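Indole-3-acetic acid-amido synthetase GH3.15 (Arabidopsis thaliana, PDB 6E1Q) conjugates glutamine, and possibly cysteine, to the auxin precursor indole-3-butyric acid, and glutamine to the herbicide 2,4-DB, in an ATP-dependent acyl acid-amido synthetase reaction. Local coordinates at residues V226-W234 with W283-W291. Residues are numbered along the deposited sequence; the frame is centred on the assembly and turned at random.
Sequences VIKFLEDHW and WEAILKRLW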
loop_
_atom_site.group_PDB
_atom_site.type_symbol
_atom_site.label_atom_id
_atom_site.label_comp_id
_atom_site.label_asym_id
_atom_site.label_seq_id
_atom_site.Cartn_x
_atom_site.Cartn_y
_atom_site.Cartn_z
ATOM N N VAL A 226 13.811 -1.978 5.199
ATOM C CA VAL A 226 14.275 -2.973 6.158
ATOM C C VAL A 226 15.631 -3.530 5.738
ATOM O O VAL A 226 16.550 -3.663 6.554
ATOM C CB VAL A 226 13.225 -4.094 6.298
ATOM C CG1 VAL A 226 13.775 -5.220 7.138
ATOM C CG2 VAL A 226 11.947 -3.549 6.963
ATOM N N ILE A 227 15.781 -3.847 4.457
ATOM C CA ILE A 227 17.026 -4.431 3.969
ATOM C C ILE A 227 18.165 -3.420 4.064
ATOM O O ILE A 227 19.296 -3.765 4.432
ATOM C CB ILE A 227 16.819 -4.930 2.528
ATOM C CG1 ILE A 227 15.857 -6.113 2.531
ATOM C CG2 ILE A 227 18.165 -5.269 1.869
ATOM C CD1 ILE A 227 15.557 -6.663 1.175
ATOM N N LYS A 228 17.883 -2.157 3.739
ATOM C CA LYS A 228 18.897 -1.124 3.881
ATOM C C LYS A 228 19.389 -1.031 5.324
ATOM O O LYS A 228 20.597 -0.935 5.567
ATOM C CB LYS A 228 18.349 0.220 3.406
ATOM C CG LYS A 228 19.431 1.281 3.169
ATOM C CD LYS A 228 19.422 2.382 4.238
ATOM C CE LYS A 228 20.302 3.575 3.840
ATOM N NZ LYS A 228 21.736 3.435 4.245
ATOM N N PHE A 229 18.472 -1.063 6.296
ATOM C CA PHE A 229 18.889 -1.055 7.695
ATOM C C PHE A 229 19.757 -2.274 8.020
ATOM O O PHE A 229 20.781 -2.157 8.704
ATOM C CB PHE A 229 17.658 -0.997 8.602
ATOM C CG PHE A 229 17.962 -0.581 10.006
ATOM C CD1 PHE A 229 18.331 -1.524 10.955
ATOM C CD2 PHE A 229 17.892 0.753 10.379
ATOM C CE1 PHE A 229 18.615 -1.156 12.252
ATOM C CE2 PHE A 229 18.182 1.142 11.688
ATOM C CZ PHE A 229 18.538 0.182 12.625
ATOM N N LEU A 230 19.372 -3.452 7.528
ATOM C CA LEU A 230 20.171 -4.650 7.778
ATOM C C LEU A 230 21.577 -4.512 7.211
ATOM O O LEU A 230 22.558 -4.898 7.863
ATOM C CB LEU A 230 19.494 -5.872 7.168
ATOM C CG LEU A 230 18.463 -6.608 7.999
ATOM C CD1 LEU A 230 17.760 -7.632 7.107
ATOM C CD2 LEU A 230 19.110 -7.258 9.223
ATOM N N GLU A 231 21.691 -3.989 5.981
ATOM C CA GLU A 231 23.001 -3.804 5.369
ATOM C C GLU A 231 23.911 -2.972 6.263
ATOM O O GLU A 231 25.114 -3.238 6.352
ATOM C CB GLU A 231 22.868 -3.135 3.991
ATOM C CG GLU A 231 22.358 -4.047 2.885
ATOM C CD GLU A 231 21.995 -3.284 1.599
ATOM O OE1 GLU A 231 21.756 -2.061 1.664
ATOM O OE2 GLU A 231 21.933 -3.911 0.525
ATOM N N ASP A 232 23.357 -1.960 6.930
ATOM C CA ASP A 232 24.181 -1.053 7.719
ATOM C C ASP A 232 24.489 -1.589 9.109
ATOM O O ASP A 232 25.514 -1.213 9.687
ATOM C CB ASP A 232 23.491 0.297 7.866
ATOM C CG ASP A 232 23.521 1.109 6.583
ATOM O OD1 ASP A 232 24.348 0.806 5.694
ATOM O OD2 ASP A 232 22.695 2.040 6.472
ATOM N N HIS A 233 23.626 -2.442 9.672
ATOM C CA HIS A 233 23.692 -2.728 11.102
ATOM C C HIS A 233 23.748 -4.202 11.463
ATOM O O HIS A 233 23.763 -4.524 12.658
ATOM C CB HIS A 233 22.502 -2.075 11.824
ATOM C CG HIS A 233 22.435 -0.592 11.613
ATOM N ND1 HIS A 233 23.389 0.273 12.113
ATOM C CD2 HIS A 233 21.552 0.177 10.931
ATOM C CE1 HIS A 233 23.088 1.510 11.762
ATOM N NE2 HIS A 233 21.978 1.481 11.042
ATOM N N TRP A 234 23.788 -5.101 10.484
ATOM C CA TRP A 234 23.791 -6.520 10.817
ATOM C C TRP A 234 24.913 -6.937 11.773
ATOM O O TRP A 234 24.638 -7.770 12.652
ATOM C CB TRP A 234 23.795 -7.366 9.537
ATOM C CG TRP A 234 25.033 -7.350 8.683
ATOM C CD1 TRP A 234 25.230 -6.617 7.540
ATOM C CD2 TRP A 234 26.227 -8.141 8.863
ATOM N NE1 TRP A 234 26.477 -6.877 7.017
ATOM C CE2 TRP A 234 27.106 -7.814 7.802
ATOM C CE3 TRP A 234 26.633 -9.092 9.816
ATOM C CZ2 TRP A 234 28.362 -8.399 7.666
ATOM C CZ3 TRP A 234 27.895 -9.671 9.689
ATOM C CH2 TRP A 234 28.746 -9.321 8.616
ATOM N N TRP A 283 23.769 -9.848 -1.823
ATOM C CA TRP A 283 22.605 -10.013 -0.971
ATOM C C TRP A 283 21.410 -10.580 -1.728
ATOM O O TRP A 283 20.270 -10.473 -1.248
ATOM C CB TRP A 283 22.264 -8.685 -0.289
ATOM C CG TRP A 283 23.058 -8.545 0.988
ATOM C CD1 TRP A 283 24.363 -8.898 1.176
ATOM C CD2 TRP A 283 22.585 -8.072 2.254
ATOM N NE1 TRP A 283 24.736 -8.659 2.475
ATOM C CE2 TRP A 283 23.664 -8.149 3.158
ATOM C CE3 TRP A 283 21.366 -7.573 2.706
ATOM C CZ2 TRP A 283 23.555 -7.749 4.485
ATOM C CZ3 TRP A 283 21.260 -7.182 4.031
ATOM C CH2 TRP A 283 22.345 -7.273 4.902
ATOM N N GLU A 284 21.648 -11.185 -2.893
ATOM C CA GLU A 284 20.590 -11.914 -3.571
ATOM C C GLU A 284 20.031 -12.975 -2.633
ATOM O O GLU A 284 20.785 -13.657 -1.931
ATOM C CB GLU A 284 21.109 -12.567 -4.860
ATOM C CG GLU A 284 20.025 -13.387 -5.570
ATOM C CD GLU A 284 20.487 -14.021 -6.866
ATOM O OE1 GLU A 284 19.666 -14.698 -7.516
ATOM O OE2 GLU A 284 21.659 -13.839 -7.244
ATOM N N ALA A 285 18.705 -13.085 -2.592
ATOM C CA ALA A 285 18.003 -14.071 -1.773
ATOM C C ALA A 285 18.197 -13.864 -0.267
ATOM O O ALA A 285 17.868 -14.763 0.519
ATOM C CB ALA A 285 18.427 -15.501 -2.153
ATOM N N ILE A 286 18.712 -12.704 0.166
ATOM C CA ILE A 286 18.959 -12.470 1.594
ATOM C C ILE A 286 17.706 -12.716 2.440
ATOM O O ILE A 286 17.805 -13.186 3.580
ATOM C CB ILE A 286 19.501 -11.040 1.808
ATOM C CG1 ILE A 286 19.973 -10.849 3.259
ATOM C CG2 ILE A 286 18.442 -10.011 1.455
ATOM C CD1 ILE A 286 21.116 -11.802 3.666
ATOM N N LEU A 287 16.511 -12.411 1.910
ATOM C CA LEU A 287 15.313 -12.574 2.738
ATOM C C LEU A 287 15.052 -14.040 3.041
ATOM O O LEU A 287 14.740 -14.395 4.184
ATOM C CB LEU A 287 14.093 -11.950 2.072
ATOM C CG LEU A 287 14.107 -10.422 2.048
ATOM C CD1 LEU A 287 12.801 -9.901 1.406
ATOM C CD2 LEU A 287 14.310 -9.865 3.468
ATOM N N LYS A 288 15.190 -14.907 2.035
ATOM C CA LYS A 288 15.050 -16.333 2.293
ATOM C C LYS A 288 16.196 -16.854 3.140
ATOM O O LYS A 288 16.002 -17.746 3.971
ATOM C CB LYS A 288 14.980 -17.127 0.988
ATOM C CG LYS A 288 14.260 -18.461 1.167
ATOM C CD LYS A 288 14.932 -19.575 0.403
ATOM C CE LYS A 288 13.912 -20.649 0.024
ATOM N NZ LYS A 288 12.983 -20.987 1.150
ATOM N N ARG A 289 17.407 -16.346 2.920
ATOM C CA ARG A 289 18.534 -16.867 3.684
ATOM C C ARG A 289 18.425 -16.484 5.155
ATOM O O ARG A 289 18.789 -17.273 6.029
ATOM C CB ARG A 289 19.852 -16.389 3.070
ATOM C CG ARG A 289 20.022 -16.949 1.674
ATOM C CD ARG A 289 21.393 -16.739 1.109
ATOM N NE ARG A 289 21.586 -15.390 0.590
ATOM C CZ ARG A 289 22.365 -14.480 1.170
ATOM N NH1 ARG A 289 23.007 -14.773 2.300
ATOM N NH2 ARG A 289 22.504 -13.278 0.617
ATOM N N LEU A 290 17.898 -15.291 5.447
ATOM C CA LEU A 290 17.719 -14.886 6.836
ATOM C C LEU A 290 16.510 -15.567 7.475
ATOM O O LEU A 290 16.543 -15.911 8.664
ATOM C CB LEU A 290 17.580 -13.370 6.916
ATOM C CG LEU A 290 18.872 -12.598 6.623
ATOM C CD1 LEU A 290 18.662 -11.119 6.842
ATOM C CD2 LEU A 290 20.010 -13.090 7.516
ATOM N N TRP A 291 15.439 -15.785 6.704
ATOM C CA TRP A 291 14.237 -16.446 7.199
ATOM C C TRP A 291 13.963 -17.666 6.318
ATOM O O TRP A 291 13.040 -17.663 5.491
ATOM C CB TRP A 291 13.083 -15.444 7.276
ATOM C CG TRP A 291 13.361 -14.428 8.355
ATOM C CD1 TRP A 291 13.253 -14.631 9.713
ATOM C CD2 TRP A 291 13.857 -13.090 8.192
ATOM N NE1 TRP A 291 13.636 -13.505 10.390
ATOM C CE2 TRP A 291 14.013 -12.543 9.486
ATOM C CE3 TRP A 291 14.185 -12.299 7.082
ATOM C CZ2 TRP A 291 14.472 -11.234 9.700
ATOM C CZ3 TRP A 291 14.643 -11.002 7.294
ATOM C CH2 TRP A 291 14.788 -10.481 8.594
#
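Residues 226-234 of one helix meet the short helix 286-290 and the type II turn leading into it from Trp283, the two helix axes inclined at 68° and 12.4 Å apart at their closest. That spacing is filled by side chains, above all Trp283, whose six-membered ring lies against the backbone of Leu230 and Glu231. Glu231 CG sits over one face of this ring, a CH-pi contact 3.7 Å from the centroid; on the opposite face lies CG1 of Ile286, from its own segment. Leu230 CB approaches the edge in plane, 3.8 Å from Trp283 CZ3, while the two indoles meet obliquely, Trp234 CD1 reaching the rim of Trp283 at CZ2. A hydrogen bond from Trp283 NE1 to Cys278 O helps fix the turn of the indole. Cutting Trp283 back to an alanine is likely to open a gap beside Leu230 and leave Glu231 CG and Trp234 without their aromatic partner. Further along, Leu230 and Leu290 meet tip to tip, CD1 to CD1 at 3.6 Å. With CG1 anti to the carbonyl carbon (chi1 -68°) and the chain extended beyond, Ile227 carries CD1 across Leu287 at about a right angle, 4.1 Å from Leu287 CG. Within the GH3 N-terminal domain, away from the annotated sites, a tryptophan from the turn before helix 286-290 thus packs on the flank of helix 220-243, with Leu287 and Leu290 extending the apolar contact.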